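Local coordinates for protein group 3 allergen SMIPP-S YvT004A06 (Sarcoptes scabiei type hominis, PDB 3H7T) that adopts the trypsin-like serine protease fold but, as an inactivated protease paralogue of the scabies mite, probably lacks the peptidase activity generally assigned to its family, at residues T10-A15 and L121-G126; A39-D44 and V199-S204; K70-V75 and A87-E92; G194-V199 and L215-Y220. All coordinates share one frame; numbering follows the deposited sequence.

Contact 1: residues T10-A15 and L121-G126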
# COMPACT_ATOMS: atom_id res chain seq x y z
N THR A 10 1.05 9.61 14.36
CA THR A 10 2.09 10.65 14.33
C THR A 10 3.43 10.10 13.83
O THR A 10 4.26 10.85 13.32
CB THR A 10 2.25 11.42 15.69
OG1 THR A 10 2.73 10.55 16.71
CG2 THR A 10 0.91 12.03 16.13
N LYS A 11 3.62 8.78 13.94
CA LYS A 11 4.81 8.13 13.39
C LYS A 11 4.70 7.88 11.89
O LYS A 11 5.71 7.79 11.20
CB LYS A 11 5.13 6.82 14.11
CG LYS A 11 5.01 6.89 15.63
CD LYS A 11 6.23 7.52 16.29
CE LYS A 11 7.25 6.47 16.70
NZ LYS A 11 6.65 5.41 17.57
N GLU A 12 3.48 7.75 11.37
CA GLU A 12 3.26 7.59 9.94
C GLU A 12 2.08 8.43 9.47
O GLU A 12 1.08 7.87 9.02
CB GLU A 12 3.04 6.11 9.56
CG GLU A 12 4.22 5.20 9.78
CD GLU A 12 4.22 4.53 11.15
OE1 GLU A 12 3.12 4.23 11.69
OE2 GLU A 12 5.32 4.27 11.67
N PRO A 13 2.20 9.77 9.57
CA PRO A 13 1.09 10.70 9.32
C PRO A 13 0.58 10.70 7.88
O PRO A 13 -0.45 11.32 7.59
CB PRO A 13 1.67 12.06 9.70
CG PRO A 13 3.16 11.89 9.58
CD PRO A 13 3.41 10.49 10.01
N TRP A 14 1.28 9.99 7.00
CA TRP A 14 0.89 9.82 5.60
C TRP A 14 -0.12 8.69 5.40
O TRP A 14 -0.81 8.64 4.38
CB TRP A 14 2.12 9.57 4.72
CG TRP A 14 3.05 8.51 5.26
CD1 TRP A 14 2.99 7.16 5.03
CD2 TRP A 14 4.19 8.73 6.11
NE1 TRP A 14 4.01 6.53 5.69
CE2 TRP A 14 4.76 7.46 6.36
CE3 TRP A 14 4.77 9.87 6.68
CZ2 TRP A 14 5.90 7.30 7.17
CZ3 TRP A 14 5.90 9.71 7.48
CH2 TRP A 14 6.45 8.43 7.72
N ALA A 15 -0.20 7.79 6.38
CA ALA A 15 -1.05 6.60 6.29
C ALA A 15 -2.53 6.94 6.41
O ALA A 15 -2.94 7.72 7.27
CB ALA A 15 -0.65 5.56 7.33
N LEU A 121 9.97 1.03 5.91
CA LEU A 121 9.01 1.18 6.99
C LEU A 121 7.59 1.04 6.43
O LEU A 121 7.17 1.81 5.57
CB LEU A 121 9.18 2.56 7.66
CG LEU A 121 8.14 2.93 8.71
CD1 LEU A 121 8.24 1.99 9.92
CD2 LEU A 121 8.28 4.38 9.15
N VAL A 122 6.86 0.06 6.94
CA VAL A 122 5.52 -0.28 6.47
C VAL A 122 4.54 -0.13 7.63
O VAL A 122 4.87 -0.45 8.76
CB VAL A 122 5.46 -1.73 5.92
CG1 VAL A 122 4.04 -2.14 5.47
CG2 VAL A 122 6.48 -1.93 4.80
N SER A 123 3.34 0.35 7.34
CA SER A 123 2.37 0.64 8.39
C SER A 123 0.95 0.45 7.86
O SER A 123 0.64 0.85 6.73
CB SER A 123 2.57 2.06 8.93
OG SER A 123 2.48 3.01 7.89
N GLY A 124 0.11 -0.20 8.66
CA GLY A 124 -1.27 -0.43 8.27
C GLY A 124 -2.09 -1.12 9.34
O GLY A 124 -1.63 -1.29 10.47
N TRP A 125 -3.31 -1.49 8.97
CA TRP A 125 -4.29 -2.06 9.90
C TRP A 125 -4.70 -3.48 9.52
O TRP A 125 -5.77 -3.94 9.93
CB TRP A 125 -5.54 -1.20 9.95
CG TRP A 125 -5.35 0.19 10.50
CD1 TRP A 125 -5.53 0.59 11.79
CD2 TRP A 125 -4.99 1.36 9.76
NE1 TRP A 125 -5.29 1.94 11.91
CE2 TRP A 125 -4.96 2.44 10.67
CE3 TRP A 125 -4.69 1.60 8.41
CZ2 TRP A 125 -4.62 3.74 10.29
CZ3 TRP A 125 -4.37 2.90 8.02
CH2 TRP A 125 -4.33 3.96 8.96
N GLY A 126 -3.87 -4.19 8.76
CA GLY A 126 -4.17 -5.57 8.37
C GLY A 126 -4.02 -6.57 9.50
O GLY A 126 -3.57 -6.20 10.60
O HOH W 1 4.60 3.66 6.18
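Glu12 and Ser123 are the residues of 10-15 and 121-126 whose CA atoms come nearest, 7.2 Å apart, so side chains and a water must bridge the gap. A type I turn from Glu12 to Ala15, closed by the bond from Ala15 N to Glu12 O (2.9 Å), directs the side chains of Glu12 and Ala15 at the strand 121-124, which presents Leu121 and Ser123 to them while Val122 points away. CG of Glu12, anti to the carbonyl carbon (chi1 -65°), lies 3.4 Å from Ser123 OG; the bend at chi2 (92°) then turns the carboxylate so that OE1 passes Ser123 CB and OE2 reaches Leu121 CD2 at 3.9 Å. The carboxylate is held from outside, OE1 bonding Ser7 OG, while OE2 lies close to the acid of Glu141, which may raise the proton affinity of one acid. The chymotrypsin-type fold pairs two beta-barrels, and this contact joins the loop leading into strand 15-20 of the first to strand 119-124 of the second, whose end carries the Ser-Gly-Trp-Gly sequence common in the family. Between the two, a water lies in the plane of the Trp14 indole at its edge, taking the NE1 proton at 3.0 Å, donating to Leu121 O and bonding Ser123 OG at 2.8 Å. Leu121 CD2 meets the same ring edgewise, 4.3 Å from Trp14 CZ2. At the far end of the contact Ala15 CB lies 4.3 Å from CH2 of the Trp125 indole, whose NE1 is bonded to Ser58 O.

Contact 2: residues A39-D44 and V199-S204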
# COMPACT_ATOMS: atom_id res chain seq x y z
N ALA A 39 -3.60 0.21 -3.39
CA ALA A 39 -3.46 -0.88 -4.36
C ALA A 39 -4.68 -0.93 -5.27
O ALA A 39 -5.79 -0.66 -4.83
CB ALA A 39 -3.29 -2.22 -3.65
N ALA A 40 -4.47 -1.30 -6.53
CA ALA A 40 -5.59 -1.46 -7.47
C ALA A 40 -6.59 -2.54 -7.04
O ALA A 40 -7.79 -2.34 -7.17
CB ALA A 40 -5.07 -1.75 -8.86
N GLN A 41 -6.08 -3.67 -6.53
CA GLN A 41 -6.90 -4.78 -6.04
C GLN A 41 -7.98 -4.35 -5.03
O GLN A 41 -8.92 -5.10 -4.77
CB GLN A 41 -6.03 -5.88 -5.42
CG GLN A 41 -5.43 -5.51 -4.04
CD GLN A 41 -4.47 -6.56 -3.53
OE1 GLN A 41 -3.25 -6.39 -3.62
NE2 GLN A 41 -5.00 -7.67 -2.99
N CYS A 42 -7.80 -3.17 -4.45
CA CYS A 42 -8.70 -2.65 -3.43
C CYS A 42 -9.96 -2.04 -4.02
O CYS A 42 -11.03 -2.13 -3.42
CB CYS A 42 -7.99 -1.59 -2.60
SG CYS A 42 -6.51 -2.19 -1.76
N VAL A 43 -9.83 -1.40 -5.17
CA VAL A 43 -10.88 -0.50 -5.66
C VAL A 43 -11.24 -0.67 -7.14
O VAL A 43 -12.10 0.05 -7.66
CB VAL A 43 -10.51 0.99 -5.38
CG1 VAL A 43 -10.42 1.26 -3.86
CG2 VAL A 43 -9.20 1.37 -6.09
N ASP A 44 -10.59 -1.62 -7.80
CA ASP A 44 -10.84 -1.93 -9.22
C ASP A 44 -12.31 -2.24 -9.47
O ASP A 44 -12.86 -3.19 -8.91
CB ASP A 44 -9.97 -3.11 -9.66
CG ASP A 44 -10.09 -3.39 -11.15
OD1 ASP A 44 -10.33 -2.45 -11.93
OD2 ASP A 44 -9.92 -4.57 -11.54
N VAL A 199 4.09 0.29 -2.39
CA VAL A 199 2.69 0.18 -1.98
C VAL A 199 2.37 -1.30 -1.86
O VAL A 199 2.45 -2.04 -2.85
CB VAL A 199 1.72 0.86 -2.99
CG1 VAL A 199 0.26 0.64 -2.58
CG2 VAL A 199 2.02 2.36 -3.12
N ALA A 200 1.98 -1.74 -0.66
CA ALA A 200 1.78 -3.17 -0.41
C ALA A 200 0.75 -3.83 -1.32
O ALA A 200 -0.31 -3.27 -1.60
CB ALA A 200 1.43 -3.43 1.07
N SER A 201 1.09 -5.03 -1.78
CA SER A 201 0.15 -5.94 -2.40
C SER A 201 -0.21 -7.02 -1.40
O SER A 201 0.56 -7.31 -0.47
CB SER A 201 0.78 -6.65 -3.60
OG SER A 201 0.62 -5.87 -4.76
N TYR A 202 -1.36 -7.63 -1.62
CA TYR A 202 -1.74 -8.83 -0.89
C TYR A 202 -2.13 -9.92 -1.86
O TYR A 202 -3.09 -9.78 -2.61
CB TYR A 202 -2.88 -8.53 0.08
CG TYR A 202 -3.30 -9.75 0.87
CD1 TYR A 202 -2.56 -10.16 1.98
CD2 TYR A 202 -4.41 -10.50 0.49
CE1 TYR A 202 -2.93 -11.31 2.70
CE2 TYR A 202 -4.80 -11.62 1.21
CZ TYR A 202 -4.06 -12.02 2.31
OH TYR A 202 -4.45 -13.14 3.01
N ILE A 203 -1.38 -11.01 -1.87
CA ILE A 203 -1.67 -12.12 -2.78
C ILE A 203 -2.38 -13.22 -1.99
O ILE A 203 -1.75 -13.99 -1.26
CB ILE A 203 -0.40 -12.65 -3.47
CG1 ILE A 203 0.39 -11.49 -4.10
CG2 ILE A 203 -0.76 -13.70 -4.52
CD1 ILE A 203 1.80 -11.86 -4.60
N SER A 204 -3.70 -13.30 -2.15
CA SER A 204 -4.51 -14.20 -1.34
C SER A 204 -4.06 -15.67 -1.43
O SER A 204 -4.20 -16.40 -0.46
CB SER A 204 -6.00 -14.04 -1.69
OG SER A 204 -6.23 -14.29 -3.06
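A pair of hydrogen bonds from one glutamine amide to the backbone of a single residue, backed by light van der Waals contact, joins the short, weakly bonded helical turn that follows strand 35-38 of the first barrel to the residues just after strand 195-200 in the second, in the cleft where the two barrels meet. Gln41 OE1 accepts from Tyr202 N at 3.0 Å in an almost straight bond (176°), the donor standing somewhat out of the carbonyl plane, and Gln41 NE2 donates to Tyr202 O at 2.9 Å, on a lone pair and close to the amide plane. This two-bond grip fixes the rotation of the amide. CG lies between the backbone N and the carbonyl carbon (chi1 73°), and the chain runs extended to the backbone of Tyr202. Gln41 stands in the Ala-Ala-X-Cys sequence where active trypsin-like enzymes carry their catalytic histidine, consistent with an inactivated protease. OE1 is gripped a second time by Asn85 ND2, which also reaches Ser201 OG in a weak bond. Alongside, Ala39 CB rests on Ala200 O at 3.8 Å, and Val199 CG1 approaches Ala39 N at 4.0 Å. Cys42 ties the turn to Cys26 by a disulfide.

Contact 3: residues K70-V75 and A87-E92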
# COMPACT_ATOMS: atom_id res chain seq x y z
N LYS A 70 -13.94 10.95 -5.02
CA LYS A 70 -14.57 11.59 -6.17
C LYS A 70 -14.28 10.80 -7.45
O LYS A 70 -15.20 10.45 -8.18
CB LYS A 70 -14.10 13.04 -6.30
CG LYS A 70 -14.79 13.83 -7.40
CD LYS A 70 -14.61 15.33 -7.20
CE LYS A 70 -13.20 15.78 -7.54
NZ LYS A 70 -13.01 17.24 -7.27
N LYS A 71 -12.99 10.55 -7.71
CA LYS A 71 -12.56 9.81 -8.89
C LYS A 71 -11.52 8.74 -8.53
O LYS A 71 -10.73 8.92 -7.60
CB LYS A 71 -11.97 10.76 -9.94
CG LYS A 71 -12.94 11.81 -10.47
CD LYS A 71 -12.18 12.95 -11.11
CE LYS A 71 -13.04 14.20 -11.26
NZ LYS A 71 -12.22 15.37 -11.70
N ILE A 72 -11.53 7.65 -9.29
CA ILE A 72 -10.59 6.55 -9.12
C ILE A 72 -9.78 6.40 -10.41
O ILE A 72 -10.36 6.27 -11.49
CB ILE A 72 -11.31 5.21 -8.82
CG1 ILE A 72 -12.26 5.32 -7.61
CG2 ILE A 72 -10.30 4.07 -8.64
CD1 ILE A 72 -11.63 5.84 -6.32
N TYR A 73 -8.46 6.40 -10.29
CA TYR A 73 -7.58 6.24 -11.45
C TYR A 73 -6.85 4.92 -11.37
O TYR A 73 -6.10 4.67 -10.42
CB TYR A 73 -6.58 7.40 -11.53
CG TYR A 73 -7.25 8.74 -11.60
CD1 TYR A 73 -7.49 9.36 -12.83
CD2 TYR A 73 -7.66 9.40 -10.43
CE1 TYR A 73 -8.12 10.60 -12.89
CE2 TYR A 73 -8.29 10.63 -10.49
CZ TYR A 73 -8.51 11.23 -11.72
OH TYR A 73 -9.13 12.45 -11.78
N ILE A 74 -7.10 4.07 -12.36
CA ILE A 74 -6.44 2.78 -12.52
C ILE A 74 -5.69 2.81 -13.85
O ILE A 74 -6.25 3.22 -14.87
CB ILE A 74 -7.46 1.62 -12.55
CG1 ILE A 74 -8.49 1.72 -11.41
CG2 ILE A 74 -6.75 0.26 -12.59
CD1 ILE A 74 -8.23 0.84 -10.19
N VAL A 75 -4.43 2.38 -13.85
CA VAL A 75 -3.62 2.35 -15.08
C VAL A 75 -3.18 0.93 -15.44
O VAL A 75 -2.08 0.49 -15.08
CB VAL A 75 -2.40 3.31 -15.00
CG1 VAL A 75 -1.72 3.44 -16.38
CG2 VAL A 75 -2.81 4.68 -14.48
N ALA A 87 -3.68 2.18 -7.42
CA ALA A 87 -4.75 3.08 -7.81
C ALA A 87 -4.59 4.42 -7.13
O ALA A 87 -4.10 4.50 -6.01
CB ALA A 87 -6.11 2.49 -7.51
N VAL A 88 -5.00 5.48 -7.82
CA VAL A 88 -4.98 6.80 -7.23
C VAL A 88 -6.41 7.27 -7.03
O VAL A 88 -7.24 7.20 -7.94
CB VAL A 88 -4.15 7.81 -8.04
CG1 VAL A 88 -4.25 9.19 -7.43
CG2 VAL A 88 -2.70 7.35 -8.12
N ILE A 89 -6.68 7.71 -5.81
CA ILE A 89 -8.00 8.17 -5.44
C ILE A 89 -7.95 9.68 -5.27
O ILE A 89 -7.10 10.21 -4.55
CB ILE A 89 -8.48 7.49 -4.13
CG1 ILE A 89 -8.52 5.96 -4.30
CG2 ILE A 89 -9.86 8.02 -3.72
CD1 ILE A 89 -8.66 5.17 -2.98
N GLU A 90 -8.85 10.37 -5.96
CA GLU A 90 -9.05 11.80 -5.73
C GLU A 90 -10.21 11.98 -4.75
O GLU A 90 -11.26 11.36 -4.92
CB GLU A 90 -9.31 12.54 -7.04
CG GLU A 90 -9.52 14.04 -6.86
CD GLU A 90 -9.71 14.79 -8.17
OE1 GLU A 90 -9.63 14.17 -9.26
OE2 GLU A 90 -9.93 16.02 -8.11
N THR A 91 -10.01 12.81 -3.73
CA THR A 91 -11.04 13.04 -2.71
C THR A 91 -12.06 14.08 -3.16
O THR A 91 -11.78 14.93 -4.02
CB THR A 91 -10.42 13.44 -1.35
OG1 THR A 91 -9.63 14.63 -1.49
CG2 THR A 91 -9.55 12.32 -0.80
N GLU A 92 -13.27 13.98 -2.60
CA GLU A 92 -14.35 14.94 -2.84
C GLU A 92 -14.01 16.31 -2.28
O GLU A 92 -14.24 17.33 -2.94
CB GLU A 92 -15.66 14.45 -2.21
CG GLU A 92 -16.43 13.43 -3.04
CD GLU A 92 -17.31 14.06 -4.12
OE1 GLU A 92 -17.16 15.28 -4.40
OE2 GLU A 92 -18.15 13.34 -4.70
O HOH W 2 -10.21 16.76 -10.48
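Glu90 stands among Lys70, Lys71 and Tyr73, and almost every atom of its extended side chain meets one of them. CB lies beside Lys71 O and within 4.1 Å of Tyr73 CE2. Since CG is anti to the backbone N (chi1 180°) and the chain continues straight, CG and CD run alongside Lys70, whose CE is 3.7 Å from CD. At the tip the two oxygens divide the partners. OE1 accepts from Tyr73 OH at 3.1 Å, met nearly end-on at the edge of the phenol ring, with ring and carboxylate only 17° from coplanar. OE2 forms a salt bridge to Lys70 NZ at 3.4 Å; Lys71 NZ makes only a long one to OE1, and a water links it to OE2. Two lysines and a phenol would probably keep this carboxylate ionised. Both lysines face Glu90 because the strand carries a classic beta bulge: Lys70 N binds Glu90 O at 2.7 Å, while Lys71 N reaches the same oxygen only weakly. Beyond the bulge, strands 70-74 and 87-91 run antiparallel (166°) as neighbours in the first barrel of the trypsin fold. Tyr73 and Val88 form a hydrogen-bonded pair, on the face where Ile227 of helix 221-228 packs against both. On the other face Ile72 and Ile89 lie side by side, Ile72 CD1 being 3.7 Å from Ile89 CG1, next to Ile51 and Ile53 of strand 51-55. Ile74 CD1 similarly covers Ala87 CB at 3.8 Å.

Contact 4: residues G194-V199 and L215-Y220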
# COMPACT_ATOMS: atom_id res chain seq x y z
N GLY A 194 12.25 9.09 3.82
CA GLY A 194 11.17 10.06 3.73
C GLY A 194 10.42 10.14 2.41
O GLY A 194 9.82 11.17 2.10
N THR A 195 10.45 9.05 1.64
CA THR A 195 9.68 8.99 0.39
C THR A 195 8.93 7.66 0.30
O THR A 195 9.32 6.69 0.93
CB THR A 195 10.55 9.19 -0.88
OG1 THR A 195 11.25 7.99 -1.20
CG2 THR A 195 11.55 10.35 -0.71
N LEU A 196 7.85 7.64 -0.48
CA LEU A 196 7.04 6.44 -0.68
C LEU A 196 7.64 5.51 -1.75
O LEU A 196 7.42 5.70 -2.94
CB LEU A 196 5.61 6.83 -1.06
CG LEU A 196 4.61 5.68 -1.14
CD1 LEU A 196 4.24 5.22 0.27
CD2 LEU A 196 3.37 6.14 -1.88
N VAL A 197 8.37 4.48 -1.32
CA VAL A 197 9.06 3.61 -2.30
C VAL A 197 8.23 2.40 -2.73
O VAL A 197 8.50 1.79 -3.77
CB VAL A 197 10.47 3.17 -1.83
CG1 VAL A 197 11.33 4.39 -1.53
CG2 VAL A 197 10.39 2.26 -0.61
N GLY A 198 7.24 2.05 -1.91
CA GLY A 198 6.39 0.91 -2.19
C GLY A 198 4.95 1.07 -1.75
O GLY A 198 4.62 1.90 -0.89
N VAL A 199 4.09 0.29 -2.39
CA VAL A 199 2.69 0.18 -1.98
C VAL A 199 2.37 -1.30 -1.86
O VAL A 199 2.45 -2.04 -2.85
CB VAL A 199 1.72 0.86 -2.99
CG1 VAL A 199 0.26 0.64 -2.58
CG2 VAL A 199 2.02 2.36 -3.12
N LEU A 215 4.36 -2.87 -4.68
CA LEU A 215 4.51 -2.11 -5.91
C LEU A 215 5.74 -1.20 -5.78
O LEU A 215 5.91 -0.49 -4.78
CB LEU A 215 3.27 -1.27 -6.20
CG LEU A 215 3.34 -0.54 -7.54
CD1 LEU A 215 2.36 -1.17 -8.52
CD2 LEU A 215 3.06 0.95 -7.36
N ARG A 216 6.60 -1.24 -6.79
CA ARG A 216 7.76 -0.35 -6.83
C ARG A 216 7.28 0.99 -7.38
O ARG A 216 7.08 1.13 -8.60
CB ARG A 216 8.85 -0.94 -7.74
CG ARG A 216 10.26 -0.39 -7.43
CD ARG A 216 11.02 0.08 -8.65
NE ARG A 216 11.33 -0.97 -9.61
CZ ARG A 216 12.33 -0.94 -10.49
NH1 ARG A 216 12.48 -1.95 -11.32
NH2 ARG A 216 13.17 0.09 -10.55
N VAL A 217 7.09 1.95 -6.49
CA VAL A 217 6.56 3.26 -6.86
C VAL A 217 7.42 3.98 -7.90
O VAL A 217 6.89 4.54 -8.85
CB VAL A 217 6.32 4.17 -5.62
CG1 VAL A 217 5.78 5.54 -6.05
CG2 VAL A 217 5.32 3.50 -4.66
N GLY A 218 8.75 3.92 -7.74
CA GLY A 218 9.70 4.45 -8.72
C GLY A 218 9.39 4.10 -10.17
O GLY A 218 9.51 4.96 -11.07
N TYR A 219 8.96 2.86 -10.38
CA TYR A 219 8.64 2.32 -11.70
C TYR A 219 7.43 3.03 -12.33
O TYR A 219 7.28 3.07 -13.56
CB TYR A 219 8.39 0.81 -11.59
CG TYR A 219 8.27 0.07 -12.91
CD1 TYR A 219 9.37 -0.58 -13.48
CD2 TYR A 219 7.05 0.02 -13.59
CE1 TYR A 219 9.25 -1.27 -14.69
CE2 TYR A 219 6.92 -0.65 -14.80
CZ TYR A 219 8.02 -1.29 -15.35
OH TYR A 219 7.87 -1.96 -16.54
N TYR A 220 6.59 3.62 -11.48
CA TYR A 220 5.33 4.18 -11.94
C TYR A 220 5.19 5.68 -11.66
O TYR A 220 4.09 6.23 -11.80
CB TYR A 220 4.17 3.40 -11.29
CG TYR A 220 4.11 1.94 -11.69
CD1 TYR A 220 3.51 1.56 -12.89
CD2 TYR A 220 4.62 0.95 -10.86
CE1 TYR A 220 3.44 0.22 -13.26
CE2 TYR A 220 4.55 -0.40 -11.22
CZ TYR A 220 3.95 -0.75 -12.42
OH TYR A 220 3.87 -2.06 -12.81
O HOH W 3 10.25 2.76 -5.66
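Val217 sets its branched end over the backbone of strand 195-200, with CB only 3.3 Å from Leu196 O and both methyls gathered about the same oxygen. CG2, anti to the carbonyl carbon of its own residue, also reaches Val199 CG2 at 3.8 Å and lies near Leu196 CG. The strands form an antiparallel hairpin of the second barrel. Val199 and Leu215 form a hydrogen-bonded pair: Val199 N donates to a lone pair of Leu215 O at 3.1 Å, and Leu215 N returns a bond to Val199 O at 2.8 Å. One step along, Gly198, with no side chain to interpose, brings its CA within 3.0 Å of Leu215 O in a CA-H...O contact. Val197 and Gly198 form a classic bulge opposite Ala190, and at this point 215-220 also leaves the sheet, turning toward the helix that follows Tyr220. Val217 N meets Val197 O from 50° above the carbonyl plane. A water accepts from Gly218 N and donates to Val197 O, bridging the strand to the first residues of the turn. Val197 O is thus satisfied twice, whereas Leu196 O, sealed beneath the valine, has no polar partner in the model, a probable energetic cost set against the apolar packing around it.

How the contacts relate
Contact 2 spans the cleft between the barrels and includes the position of a catalytic residue in active relatives. Contact 3, about 14 Å away between centres, belongs to the first barrel and touches it directly: Val43 CG2 packs on Ala87 CB at 3.6 Å. Contact 4 uses the same strand as contact 2, 195-200, within the second barrel, and shares Val199 with it. Contact 1 joins the barrels at another point, its centre about 16 Å from that of contact 2 and without touching it. Bound zinc ions lie about 7 Å from the Arg216 side chain of contact 4, about 10 Å from that of Ile74 in contact 3 and about 14 Å from that of Val199.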